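Local coordinates for protein sulfoquinovosidase (Escherichia coli, PDB 5AEG) that hydrolyses sulfoquinovosyl diacylglycerides and simple sulfoquinovosides to release sulfoquinovose, as a retaining family 31 glycoside hydrolase, at residues A[374-379]-A[414-419]. Numbering follows the deposited sequence.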
loop_
_atom_site.group_PDB
_atom_site.type_symbol
_atom_site.label_atom_id
_atom_site.label_comp_id
_atom_site.label_asym_id
_atom_site.label_seq_id
_atom_site.Cartn_x
_atom_site.Cartn_y
_atom_site.Cartn_z
ATOM N N VAL A 374 -13.390 -18.490 4.248
ATOM C CA VAL A 374 -13.248 -17.070 4.351
ATOM C C VAL A 374 -13.761 -16.690 5.727
ATOM O O VAL A 374 -14.976 -16.777 5.944
ATOM C CB VAL A 374 -14.077 -16.316 3.253
ATOM C CG1 VAL A 374 -13.906 -14.810 3.414
ATOM C CG2 VAL A 374 -13.737 -16.761 1.852
ATOM N N VAL A 375 -12.897 -16.133 6.581
ATOM C CA VAL A 375 -13.266 -15.736 7.912
ATOM C C VAL A 375 -14.122 -14.481 7.791
ATOM O O VAL A 375 -13.741 -13.515 7.112
ATOM C CB VAL A 375 -12.068 -15.455 8.797
ATOM C CG1 VAL A 375 -12.457 -14.923 10.163
ATOM C CG2 VAL A 375 -11.176 -16.694 8.918
ATOM N N ASP A 376 -15.292 -14.480 8.419
ATOM C CA ASP A 376 -16.228 -13.368 8.217
ATOM C C ASP A 376 -15.985 -12.315 9.193
ATOM O O ASP A 376 -16.593 -12.265 10.280
ATOM C CB ASP A 376 -17.704 -13.812 8.219
ATOM C CG ASP A 376 -18.669 -12.645 7.924
ATOM O OD1 ASP A 376 -18.212 -11.479 7.750
ATOM O OD2 ASP A 376 -19.898 -12.902 7.801
ATOM N N LEU A 377 -15.090 -11.388 8.818
ATOM C CA LEU A 377 -14.684 -10.361 9.764
ATOM C C LEU A 377 -15.829 -9.368 10.176
ATOM O O LEU A 377 -15.607 -8.555 11.091
ATOM C CB LEU A 377 -13.439 -9.558 9.247
ATOM C CG LEU A 377 -12.177 -10.409 9.015
ATOM C CD1 LEU A 377 -11.012 -9.594 8.428
ATOM C CD2 LEU A 377 -11.753 -11.002 10.324
ATOM N N THR A 378 -16.962 -9.373 9.453
ATOM C CA THR A 378 -18.117 -8.524 9.810
ATOM C C THR A 378 -18.975 -9.229 10.906
ATOM O O THR A 378 -19.847 -8.633 11.425
ATOM C CB THR A 378 -19.091 -8.240 8.647
ATOM O OG1 THR A 378 -19.899 -9.396 8.337
ATOM C CG2 THR A 378 -18.356 -7.850 7.348
ATOM N N ASN A 379 -18.707 -10.481 11.211
ATOM C CA ASN A 379 -19.312 -11.160 12.356
ATOM C C ASN A 379 -18.538 -10.859 13.610
ATOM O O ASN A 379 -17.380 -11.269 13.796
ATOM C CB ASN A 379 -19.373 -12.654 12.074
ATOM C CG ASN A 379 -19.955 -13.481 13.249
ATOM O OD1 ASN A 379 -19.996 -13.037 14.402
ATOM N ND2 ASN A 379 -20.353 -14.655 12.933
ATOM N N THR A 414 -19.766 -13.678 -1.896
ATOM C CA THR A 414 -19.980 -14.032 -0.507
ATOM C C THR A 414 -21.179 -13.271 0.043
ATOM O O THR A 414 -21.552 -12.212 -0.498
ATOM C CB THR A 414 -18.780 -13.652 0.399
ATOM O OG1 THR A 414 -18.445 -12.270 0.170
ATOM C CG2 THR A 414 -17.603 -14.570 0.091
ATOM N N TYR A 415 -21.737 -13.826 1.132
ATOM C CA TYR A 415 -22.820 -13.273 1.891
ATOM C C TYR A 415 -22.298 -13.162 3.295
ATOM O O TYR A 415 -21.823 -14.143 3.874
ATOM C CB TYR A 415 -24.078 -14.178 1.807
ATOM C CG TYR A 415 -24.617 -14.121 0.438
ATOM C CD1 TYR A 415 -24.056 -14.874 -0.553
ATOM C CD2 TYR A 415 -25.613 -13.202 0.094
ATOM C CE1 TYR A 415 -24.473 -14.749 -1.861
ATOM C CE2 TYR A 415 -26.056 -13.095 -1.210
ATOM C CZ TYR A 415 -25.463 -13.869 -2.177
ATOM O OH TYR A 415 -25.855 -13.826 -3.474
ATOM N N LEU A 416 -22.387 -11.935 3.809
ATOM C CA LEU A 416 -21.752 -11.531 5.014
ATOM C C LEU A 416 -22.743 -11.317 6.131
ATOM O O LEU A 416 -23.880 -10.902 5.885
ATOM C CB LEU A 416 -21.009 -10.204 4.787
ATOM C CG LEU A 416 -19.973 -10.455 3.689
ATOM C CD1 LEU A 416 -19.593 -9.224 2.978
ATOM C CD2 LEU A 416 -18.806 -11.277 4.240
ATOM N N HIS A 417 -22.244 -11.519 7.345
ATOM C CA HIS A 417 -23.017 -11.418 8.573
ATOM C C HIS A 417 -23.667 -10.069 8.789
ATOM O O HIS A 417 -24.760 -10.020 9.327
ATOM C CB HIS A 417 -22.167 -11.730 9.753
ATOM C CG HIS A 417 -22.910 -11.885 11.032
ATOM N ND1 HIS A 417 -23.143 -10.836 11.888
ATOM C CD2 HIS A 417 -23.451 -12.980 11.617
ATOM C CE1 HIS A 417 -23.829 -11.261 12.939
ATOM N NE2 HIS A 417 -24.013 -12.562 12.801
ATOM N N ASN A 418 -23.015 -8.983 8.403
ATOM C CA ASN A 418 -23.608 -7.698 8.582
ATOM C C ASN A 418 -24.700 -7.374 7.517
ATOM O O ASN A 418 -25.202 -6.327 7.542
ATOM C CB ASN A 418 -22.525 -6.603 8.660
ATOM C CG ASN A 418 -21.801 -6.390 7.305
ATOM O OD1 ASN A 418 -22.065 -7.073 6.357
ATOM N ND2 ASN A 418 -20.935 -5.398 7.239
ATOM N N GLY A 419 -24.976 -8.257 6.581
ATOM C CA GLY A 419 -25.896 -8.065 5.476
ATOM C C GLY A 419 -25.550 -6.974 4.492
ATOM O O GLY A 419 -26.394 -6.588 3.681
#
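D376 reaches across to the backbone of H417: its OD2 accepts the bond from H417 N at 2.8 Å through the syn lone pair. OD1 is occupied on its own side of the contact, taking T378 OG1 at 2.7 Å and T378 N from the same face of the carboxylate, the latter bond closing an Asx turn. T378 OG1 sits between its backbone N and carbonyl carbon (chi1 74°), which places it to donate to D376 OD1 and accept from N418 N at 3.1 Å. Two type I turns, D376 to N379 and L416 to G419, are thereby pinned together within the family 31 TIM-barrel domain, the first leading into helix 380-395, the second lying just ahead of helix 422-444. With an alanine at D376, H417 N would probably lose its acceptor, and the T378 hydroxyl and T378 N theirs. Packing is tightest where T378 crosses N418 at about a right angle, T378 CB 3.5 Å from N418 CG. Toward solvent the hold is looser: the exposed H417 ring stacks on the N379 amide, planes 20° apart, with N379 CB over one face in a CH-pi contact; N379 OD1, accepting from E381 N as the N-cap, holds that amide in place.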